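Local coordinates for protein arginase, mitochondrial (Medicago truncatula, PDB 6VSS) that hydrolyses L-arginine to urea and L-ornithine with a pair of manganese ions, and also converts agmatine to putrescine, working as a homohexamer, at residues V217-T225 with H283-F291; A135-M146 with P165-L174. All coordinates share one frame; numbering follows the deposited sequence.

Interaction 1 of 2, residues V217-T225 with H283-F291; sequences VQVGIRSIT and HHEPGGLLF
A buried arginine, R222, pins two loops together by gripping the backbone carbonyl of E285, a worked example of how loops at the carboxyl edge of a parallel sheet are fixed around an active site. The chain of strand 213-221 turns a corner at G220 and runs on into a loop, and 283-291 is the loop that leads into helix 291-300. R222 places CG between its backbone N and carbonyl carbon (chi1 49°), and from there the chain runs extended to NE, carrying the guanidinium to 283-291. The grip is side-on: NE lies 2.8 Å from E285 O and NH2 2.9 Å from it, and the carbonyl oxygen sits in the guanidinium plane. NH2 approaches in the carbonyl plane, whereas NE stands above it, 39° out. The third nitrogen turns back to its own loop, NH1 meeting G220 O at 2.9 Å. Nearer the sheet, L289 CD1 rests 3.9 Å from G220 CA. The carboxylate of E285 is held through OE2 by the manganese ligand H186, and S223, next along from R222, binds L-ornithine. A leucine in place of R222 would probably leave the carbonyls of E285 and G220 without these donors and free the two loops to shift. With NH1 also bonded to S272 O and NH2 to D271 O, the guanidinium is fully engaged, its three nitrogens shared among four backbone carbonyls.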
loop_
_atom_site.group_PDB
_atom_site.type_symbol
_atom_site.label_atom_id
_atom_site.label_comp_id
_atom_site.label_asym_id
_atom_site.label_seq_id
_atom_site.Cartn_x
_atom_site.Cartn_y
_atom_site.Cartn_z
ATOM N N VAL B 217 -31.833 4.397 -19.108
ATOM C CA VAL B 217 -31.864 3.089 -18.403
ATOM C C VAL B 217 -30.669 3.063 -17.474
ATOM O O VAL B 217 -29.573 3.153 -18.010
ATOM C CB VAL B 217 -31.820 1.952 -19.418
ATOM C CG1 VAL B 217 -31.877 0.602 -18.738
ATOM C CG2 VAL B 217 -32.923 2.124 -20.435
ATOM N N GLN B 218 -30.903 3.046 -16.161
ATOM C CA GLN B 218 -29.830 3.193 -15.153
ATOM C C GLN B 218 -29.604 1.824 -14.553
ATOM O O GLN B 218 -30.586 1.187 -14.133
ATOM C CB GLN B 218 -30.209 4.205 -14.071
ATOM C CG GLN B 218 -30.678 5.538 -14.644
ATOM C CD GLN B 218 -30.651 6.652 -13.615
ATOM O OE1 GLN B 218 -31.319 6.593 -12.576
ATOM N NE2 GLN B 218 -29.836 7.658 -13.869
ATOM N N VAL B 219 -28.372 1.422 -14.397
ATOM C CA VAL B 219 -28.032 0.076 -13.855
ATOM C C VAL B 219 -26.906 0.207 -12.827
ATOM O O VAL B 219 -25.931 0.874 -13.110
ATOM C CB VAL B 219 -27.661 -0.855 -15.019
ATOM C CG1 VAL B 219 -27.252 -2.247 -14.550
ATOM C CG2 VAL B 219 -28.786 -0.939 -16.015
ATOM N N GLY B 220 -27.032 -0.500 -11.704
ATOM C CA GLY B 220 -26.081 -0.530 -10.574
ATOM C C GLY B 220 -26.443 0.426 -9.443
ATOM O O GLY B 220 -25.661 0.543 -8.497
ATOM N N ILE B 221 -27.634 1.010 -9.493
ATOM C CA ILE B 221 -28.038 2.079 -8.551
ATOM C C ILE B 221 -28.229 1.490 -7.149
ATOM O O ILE B 221 -28.953 0.506 -7.040
ATOM C CB ILE B 221 -29.312 2.775 -9.066
ATOM C CG1 ILE B 221 -29.105 3.338 -10.462
ATOM C CG2 ILE B 221 -29.750 3.829 -8.067
ATOM C CD1 ILE B 221 -28.193 4.502 -10.513
ATOM N N ARG B 222 -27.557 2.066 -6.153
ATOM C CA ARG B 222 -27.622 1.616 -4.756
ATOM C C ARG B 222 -27.463 2.795 -3.795
ATOM O O ARG B 222 -27.298 2.544 -2.651
ATOM C CB ARG B 222 -26.572 0.535 -4.497
ATOM C CG ARG B 222 -25.190 0.881 -4.980
ATOM C CD ARG B 222 -24.384 -0.344 -5.079
ATOM N NE ARG B 222 -22.967 -0.019 -5.261
ATOM C CZ ARG B 222 -22.326 0.154 -6.405
ATOM N NH1 ARG B 222 -22.961 0.123 -7.567
ATOM N NH2 ARG B 222 -21.022 0.363 -6.373
ATOM N N SER B 223 -27.624 4.029 -4.257
ATOM C CA SER B 223 -27.353 5.268 -3.480
ATOM C C SER B 223 -28.268 6.382 -4.006
ATOM O O SER B 223 -27.909 7.032 -4.991
ATOM C CB SER B 223 -25.929 5.693 -3.551
ATOM O OG SER B 223 -25.758 6.786 -2.685
ATOM N N ILE B 224 -29.416 6.565 -3.379
ATOM C CA ILE B 224 -30.475 7.415 -3.958
ATOM C C ILE B 224 -31.288 7.986 -2.796
ATOM O O ILE B 224 -31.654 7.251 -1.873
ATOM C CB ILE B 224 -31.258 6.595 -4.988
ATOM C CG1 ILE B 224 -32.411 7.397 -5.596
ATOM C CG2 ILE B 224 -31.669 5.266 -4.388
ATOM C CD1 ILE B 224 -33.171 6.664 -6.684
ATOM N N THR B 225 -31.427 9.296 -2.803
ATOM C CA THR B 225 -32.195 10.062 -1.796
ATOM C C THR B 225 -33.648 10.005 -2.235
ATOM O O THR B 225 -33.882 9.740 -3.413
ATOM C CB THR B 225 -31.633 11.480 -1.729
ATOM O OG1 THR B 225 -31.765 11.945 -3.073
ATOM C CG2 THR B 225 -30.190 11.511 -1.264
ATOM N N HIS B 283 -16.211 7.820 -4.872
ATOM C CA HIS B 283 -17.358 7.456 -4.009
ATOM C C HIS B 283 -17.406 5.944 -3.910
ATOM O O HIS B 283 -18.089 5.357 -4.700
ATOM C CB HIS B 283 -18.657 8.032 -4.604
ATOM C CG HIS B 283 -18.593 9.507 -4.684
ATOM N ND1 HIS B 283 -18.952 10.311 -3.617
ATOM C CD2 HIS B 283 -18.123 10.328 -5.650
ATOM C CE1 HIS B 283 -18.749 11.583 -3.939
ATOM N NE2 HIS B 283 -18.225 11.625 -5.182
ATOM N N HIS B 284 -16.738 5.342 -2.951
ATOM C CA HIS B 284 -16.894 3.893 -2.678
ATOM C C HIS B 284 -18.361 3.594 -2.252
ATOM O O HIS B 284 -18.833 4.223 -1.316
ATOM C CB HIS B 284 -15.884 3.436 -1.648
ATOM C CG HIS B 284 -14.496 3.421 -2.131
ATOM N ND1 HIS B 284 -13.435 3.746 -1.314
ATOM C CD2 HIS B 284 -13.955 3.117 -3.319
ATOM C CE1 HIS B 284 -12.324 3.723 -2.000
ATOM N NE2 HIS B 284 -12.605 3.300 -3.218
ATOM N N GLU B 285 -19.086 2.686 -2.922
ATOM C CA GLU B 285 -20.461 2.288 -2.486
ATOM C C GLU B 285 -20.525 0.767 -2.474
ATOM O O GLU B 285 -20.769 0.163 -3.506
ATOM C CB GLU B 285 -21.544 2.836 -3.432
ATOM C CG GLU B 285 -21.532 4.341 -3.587
ATOM C CD GLU B 285 -22.068 5.128 -2.403
ATOM O OE1 GLU B 285 -22.691 4.484 -1.519
ATOM O OE2 GLU B 285 -21.848 6.403 -2.366
ATOM N N PRO B 286 -20.312 0.087 -1.336
ATOM C CA PRO B 286 -20.288 -1.379 -1.351
ATOM C C PRO B 286 -21.605 -1.981 -1.842
ATOM O O PRO B 286 -22.667 -1.356 -1.746
ATOM C CB PRO B 286 -19.973 -1.782 0.091
ATOM C CG PRO B 286 -19.216 -0.550 0.620
ATOM C CD PRO B 286 -19.906 0.649 -0.039
ATOM N N GLY B 287 -21.489 -3.138 -2.458
ATOM C CA GLY B 287 -22.639 -3.876 -3.019
ATOM C C GLY B 287 -22.899 -3.563 -4.484
ATOM O O GLY B 287 -24.089 -3.582 -4.846
ATOM N N GLY B 288 -21.842 -3.423 -5.309
ATOM C CA GLY B 288 -21.958 -2.917 -6.672
ATOM C C GLY B 288 -21.966 -4.050 -7.672
ATOM O O GLY B 288 -21.929 -5.212 -7.266
ATOM N N LEU B 289 -21.890 -3.714 -8.939
ATOM C CA LEU B 289 -21.819 -4.693 -10.062
ATOM C C LEU B 289 -20.477 -5.443 -10.078
ATOM O O LEU B 289 -19.447 -4.884 -9.646
ATOM C CB LEU B 289 -22.017 -3.949 -11.363
ATOM C CG LEU B 289 -23.362 -3.256 -11.489
ATOM C CD1 LEU B 289 -23.373 -2.305 -12.665
ATOM C CD2 LEU B 289 -24.458 -4.263 -11.617
ATOM N N LEU B 290 -20.484 -6.641 -10.613
ATOM C CA LEU B 290 -19.225 -7.309 -10.985
ATOM C C LEU B 290 -18.908 -6.884 -12.406
ATOM O O LEU B 290 -19.794 -6.388 -13.142
ATOM C CB LEU B 290 -19.336 -8.830 -10.876
ATOM C CG LEU B 290 -19.851 -9.363 -9.542
ATOM C CD1 LEU B 290 -20.064 -10.877 -9.653
ATOM C CD2 LEU B 290 -18.879 -9.006 -8.429
ATOM N N PHE B 291 -17.641 -7.006 -12.745
ATOM C CA PHE B 291 -17.130 -6.561 -14.054
ATOM C C PHE B 291 -17.966 -7.185 -15.197
ATOM O O PHE B 291 -18.426 -6.467 -16.121
ATOM C CB PHE B 291 -15.630 -6.841 -14.187
ATOM C CG PHE B 291 -15.060 -6.117 -15.377
ATOM C CD1 PHE B 291 -14.604 -4.814 -15.268
ATOM C CD2 PHE B 291 -15.056 -6.698 -16.636
ATOM C CE1 PHE B 291 -14.102 -4.118 -16.370
ATOM C CE2 PHE B 291 -14.557 -6.002 -17.739
ATOM C CZ PHE B 291 -14.090 -4.714 -17.604
HETATM O O HOH W 1 -24.329 2.573 -1.223
#

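Interaction 2 of 2, residues A135-M146 with P165-L174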
loop_
_atom_site.group_PDB
_atom_site.type_symbol
_atom_site.label_atom_id
_atom_site.label_comp_id
_atom_site.label_asym_id
_atom_site.label_seq_id
_atom_site.Cartn_x
_atom_site.Cartn_y
_atom_site.Cartn_z
ATOM N N ALA B 135 -18.406 24.210 -20.445
ATOM C CA ALA B 135 -19.346 23.194 -20.963
ATOM C C ALA B 135 -19.502 23.357 -22.486
ATOM O O ALA B 135 -19.466 22.345 -23.194
ATOM C CB ALA B 135 -20.652 23.343 -20.250
ATOM N N ASN B 136 -19.616 24.599 -22.950
ATOM C CA ASN B 136 -19.745 24.909 -24.392
ATOM C C ASN B 136 -18.510 24.395 -25.131
ATOM O O ASN B 136 -18.650 23.839 -26.186
ATOM C CB ASN B 136 -19.964 26.406 -24.606
ATOM C CG ASN B 136 -21.415 26.815 -24.458
ATOM O OD1 ASN B 136 -22.296 25.978 -24.360
ATOM N ND2 ASN B 136 -21.673 28.104 -24.431
ATOM N N VAL B 137 -17.333 24.585 -24.550
ATOM C CA VAL B 137 -16.060 24.148 -25.180
ATOM C C VAL B 137 -16.030 22.611 -25.239
ATOM O O VAL B 137 -15.544 22.064 -26.252
ATOM C CB VAL B 137 -14.838 24.713 -24.426
ATOM C CG1 VAL B 137 -13.594 23.918 -24.764
ATOM C CG2 VAL B 137 -14.634 26.199 -24.713
ATOM N N ILE B 138 -16.555 21.924 -24.228
ATOM C CA ILE B 138 -16.599 20.429 -24.235
ATOM C C ILE B 138 -17.538 19.970 -25.367
ATOM O O ILE B 138 -17.189 19.025 -26.121
ATOM C CB ILE B 138 -17.031 19.906 -22.861
ATOM C CG1 ILE B 138 -15.912 20.090 -21.826
ATOM C CG2 ILE B 138 -17.445 18.458 -22.960
ATOM C CD1 ILE B 138 -16.407 20.083 -20.367
ATOM N N SER B 139 -18.677 20.639 -25.524
ATOM C CA SER B 139 -19.674 20.319 -26.590
ATOM C C SER B 139 -19.023 20.497 -27.971
ATOM O O SER B 139 -19.232 19.630 -28.848
ATOM C CB SER B 139 -20.937 21.160 -26.491
ATOM O OG SER B 139 -21.656 20.873 -25.300
ATOM N N GLU B 140 -18.373 21.649 -28.205
ATOM C CA GLU B 140 -17.721 21.930 -29.515
ATOM C C GLU B 140 -16.718 20.820 -29.790
ATOM O O GLU B 140 -16.721 20.287 -30.888
ATOM C CB GLU B 140 -17.012 23.270 -29.510
ATOM C CG GLU B 140 -17.940 24.457 -29.379
ATOM C CD GLU B 140 -19.018 24.577 -30.437
ATOM O OE1 GLU B 140 -18.778 24.141 -31.577
ATOM O OE2 GLU B 140 -20.113 25.080 -30.109
ATOM N N SER B 141 -15.927 20.427 -28.787
ATOM C CA SER B 141 -14.959 19.314 -28.906
ATOM C C SER B 141 -15.651 18.061 -29.425
ATOM O O SER B 141 -15.176 17.489 -30.433
ATOM C CB SER B 141 -14.248 19.082 -27.619
ATOM O OG SER B 141 -13.432 20.222 -27.365
ATOM N N VAL B 142 -16.756 17.679 -28.805
ATOM C CA VAL B 142 -17.537 16.486 -29.233
ATOM C C VAL B 142 -17.949 16.644 -30.692
ATOM O O VAL B 142 -17.749 15.702 -31.434
ATOM C CB VAL B 142 -18.744 16.206 -28.313
ATOM C CG1 VAL B 142 -19.569 15.059 -28.850
ATOM C CG2 VAL B 142 -18.318 15.913 -26.872
ATOM N N LYS B 143 -18.401 17.836 -31.090
ATOM C CA LYS B 143 -18.957 18.093 -32.443
ATOM C C LYS B 143 -17.846 17.984 -33.491
ATOM O O LYS B 143 -18.127 17.434 -34.595
ATOM C CB LYS B 143 -19.656 19.464 -32.475
ATOM C CG LYS B 143 -20.945 19.535 -31.678
ATOM C CD LYS B 143 -21.738 20.849 -31.846
ATOM C CE LYS B 143 -23.052 20.764 -31.100
ATOM N NZ LYS B 143 -23.853 22.003 -31.187
ATOM N N LEU B 144 -16.642 18.467 -33.148
ATOM C CA LEU B 144 -15.446 18.384 -34.008
ATOM C C LEU B 144 -15.113 16.902 -34.270
ATOM O O LEU B 144 -14.785 16.621 -35.426
ATOM C CB LEU B 144 -14.276 19.189 -33.410
ATOM C CG LEU B 144 -14.454 20.722 -33.425
ATOM C CD1 LEU B 144 -13.453 21.437 -32.535
ATOM C CD2 LEU B 144 -14.345 21.295 -34.852
ATOM N N VAL B 145 -15.285 15.979 -33.309
ATOM C CA VAL B 145 -15.048 14.515 -33.572
ATOM C C VAL B 145 -16.175 13.973 -34.472
ATOM O O VAL B 145 -15.923 13.275 -35.475
ATOM C CB VAL B 145 -14.917 13.707 -32.262
ATOM C CG1 VAL B 145 -14.746 12.220 -32.516
ATOM C CG2 VAL B 145 -13.791 14.224 -31.411
ATOM N N MET B 146 -17.398 14.362 -34.178
ATOM C CA MET B 146 -18.590 13.819 -34.862
ATOM C C MET B 146 -18.570 14.272 -36.315
ATOM O O MET B 146 -19.053 13.480 -37.159
ATOM C CB MET B 146 -19.879 14.296 -34.199
ATOM C CG MET B 146 -20.047 13.733 -32.826
ATOM S SD MET B 146 -21.655 14.116 -32.119
ATOM C CE MET B 146 -22.632 12.979 -33.104
ATOM N N PRO B 165 -22.767 18.122 -21.215
ATOM C CA PRO B 165 -22.280 18.735 -22.453
ATOM C C PRO B 165 -21.968 17.757 -23.599
ATOM O O PRO B 165 -22.154 18.133 -24.780
ATOM C CB PRO B 165 -20.981 19.465 -22.046
ATOM C CG PRO B 165 -20.684 19.041 -20.614
ATOM C CD PRO B 165 -22.013 18.591 -20.049
ATOM N N VAL B 166 -21.533 16.535 -23.273
ATOM C CA VAL B 166 -21.300 15.498 -24.314
ATOM C C VAL B 166 -22.655 15.124 -24.925
ATOM O O VAL B 166 -22.782 15.119 -26.144
ATOM C CB VAL B 166 -20.588 14.264 -23.749
ATOM C CG1 VAL B 166 -20.323 13.235 -24.822
ATOM C CG2 VAL B 166 -19.335 14.671 -23.019
ATOM N N VAL B 167 -23.639 14.805 -24.103
ATOM C CA VAL B 167 -24.907 14.259 -24.644
ATOM C C VAL B 167 -25.663 15.404 -25.343
ATOM O O VAL B 167 -26.272 15.151 -26.383
ATOM C CB VAL B 167 -25.690 13.557 -23.542
ATOM C CG1 VAL B 167 -27.141 13.384 -23.915
ATOM C CG2 VAL B 167 -25.018 12.224 -23.179
ATOM N N ARG B 168 -25.557 16.630 -24.844
ATOM C CA ARG B 168 -26.172 17.806 -25.507
ATOM C C ARG B 168 -25.624 17.915 -26.935
ATOM O O ARG B 168 -26.398 18.218 -27.910
ATOM C CB ARG B 168 -25.901 19.090 -24.718
ATOM C CG ARG B 168 -26.307 20.342 -25.487
ATOM C CD ARG B 168 -25.979 21.612 -24.722
ATOM N NE ARG B 168 -24.560 21.796 -24.415
ATOM C CZ ARG B 168 -24.096 22.677 -23.543
ATOM N NH1 ARG B 168 -24.933 23.460 -22.901
ATOM N NH2 ARG B 168 -22.805 22.795 -23.309
ATOM N N ALA B 169 -24.306 17.775 -27.050
ATOM C CA ALA B 169 -23.553 17.919 -28.312
ATOM C C ALA B 169 -23.949 16.785 -29.260
ATOM O O ALA B 169 -24.176 17.084 -30.462
ATOM C CB ALA B 169 -22.096 17.900 -28.019
ATOM N N VAL B 170 -24.064 15.551 -28.754
ATOM C CA VAL B 170 -24.470 14.402 -29.604
ATOM C C VAL B 170 -25.875 14.643 -30.183
ATOM O O VAL B 170 -26.062 14.497 -31.391
ATOM C CB VAL B 170 -24.417 13.086 -28.837
ATOM C CG1 VAL B 170 -25.020 12.001 -29.682
ATOM C CG2 VAL B 170 -22.987 12.721 -28.424
ATOM N N SER B 171 -26.817 14.993 -29.328
ATOM C CA SER B 171 -28.245 15.220 -29.632
ATOM C C SER B 171 -28.404 16.381 -30.601
ATOM O O SER B 171 -29.275 16.290 -31.481
ATOM C CB SER B 171 -29.023 15.510 -28.386
ATOM O OG SER B 171 -30.407 15.711 -28.680
ATOM N N GLU B 172 -27.682 17.466 -30.366
ATOM C CA GLU B 172 -27.819 18.694 -31.174
ATOM C C GLU B 172 -27.227 18.373 -32.542
ATOM O O GLU B 172 -27.863 18.726 -33.549
ATOM C CB GLU B 172 -27.091 19.870 -30.542
ATOM C CG GLU B 172 -27.817 20.524 -29.409
ATOM C CD GLU B 172 -26.970 21.566 -28.711
ATOM O OE1 GLU B 172 -25.770 21.655 -29.006
ATOM O OE2 GLU B 172 -27.520 22.301 -27.876
ATOM N N LYS B 173 -26.080 17.684 -32.582
ATOM C CA LYS B 173 -25.483 17.334 -33.887
ATOM C C LYS B 173 -26.368 16.300 -34.602
ATOM O O LYS B 173 -26.477 16.406 -35.829
ATOM C CB LYS B 173 -24.026 16.892 -33.787
ATOM C CG LYS B 173 -23.438 16.434 -35.131
ATOM C CD LYS B 173 -22.227 17.201 -35.609
ATOM C CE LYS B 173 -22.615 18.531 -36.201
ATOM N NZ LYS B 173 -21.564 19.550 -35.990
ATOM N N LEU B 174 -26.982 15.327 -33.917
ATOM C CA LEU B 174 -27.764 14.287 -34.644
ATOM C C LEU B 174 -29.097 14.885 -35.075
ATOM O O LEU B 174 -29.681 14.342 -36.011
ATOM C CB LEU B 174 -27.942 13.024 -33.807
ATOM C CG LEU B 174 -26.667 12.203 -33.605
ATOM C CD1 LEU B 174 -26.953 10.842 -32.990
ATOM C CD2 LEU B 174 -25.939 12.021 -34.909
#
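S139 and R168 meet edge-on: the guanidinium presents NE and NH2 together to the single hydroxyl oxygen, NH2 at 3.0 Å from S139 OG and NE at 3.2 Å, with the oxygen only 4° out of the guanidinium plane. The bend of the arginine chain at chi3 (60°) swings this edge to helix 135-146. S139 OG in turn donates to P165 O, 2.8 Å away, arriving from the face of that carbonyl opposite to A169 N, so one hydroxyl is both acceptor and donor. Beside it the helices come close, A169 CB resting 3.4 Å from S139 O. These are helices 131-146 and 163-174 of the arginase α/β fold, consecutive along the chain with strand 151-157 between them, and their segments cross at -47° with axes 8.1 Å apart. Toward the sheet, V142 crosses V166 at about a right angle, its CG2 3.9 Å from V166 CG1, while its CB faces the methyl of A169. I138 lays CG2 against the P165 ring. At the partly exposed flank K143, extended beyond CG, forms a salt bridge, NZ meeting E172 OE1 at 2.9 Å on the anti side, tilted out of the carboxylate plane. M146 enters as a knob among A169, V170, K173 and L174; its bent end turns CE to L174 CD2, and it slides past K173 in the opposite direction. K173 sends its ammonium on to D147.

Along the chain from the N terminus, interaction 2 comes first: helix 131-146 leads through strand 151-157 into helix 163-174, and the contact closes this short loop of 18 residues. Strand 178-183 and helix 203-209 follow before interaction 1 opens at the end of strand 213-221. Its partner arrives 57 residues later, after strand 264-269, so this loop is the longer one. The two neither nest nor cross; they stand in series, on opposite sides of the chain's centre. The centres of interaction 1 and interaction 2 are about 27 Å apart. Interaction 2 joins two helices covering the sheet, whereas interaction 1 joins loops beside the manganese site and the neighbouring subunit.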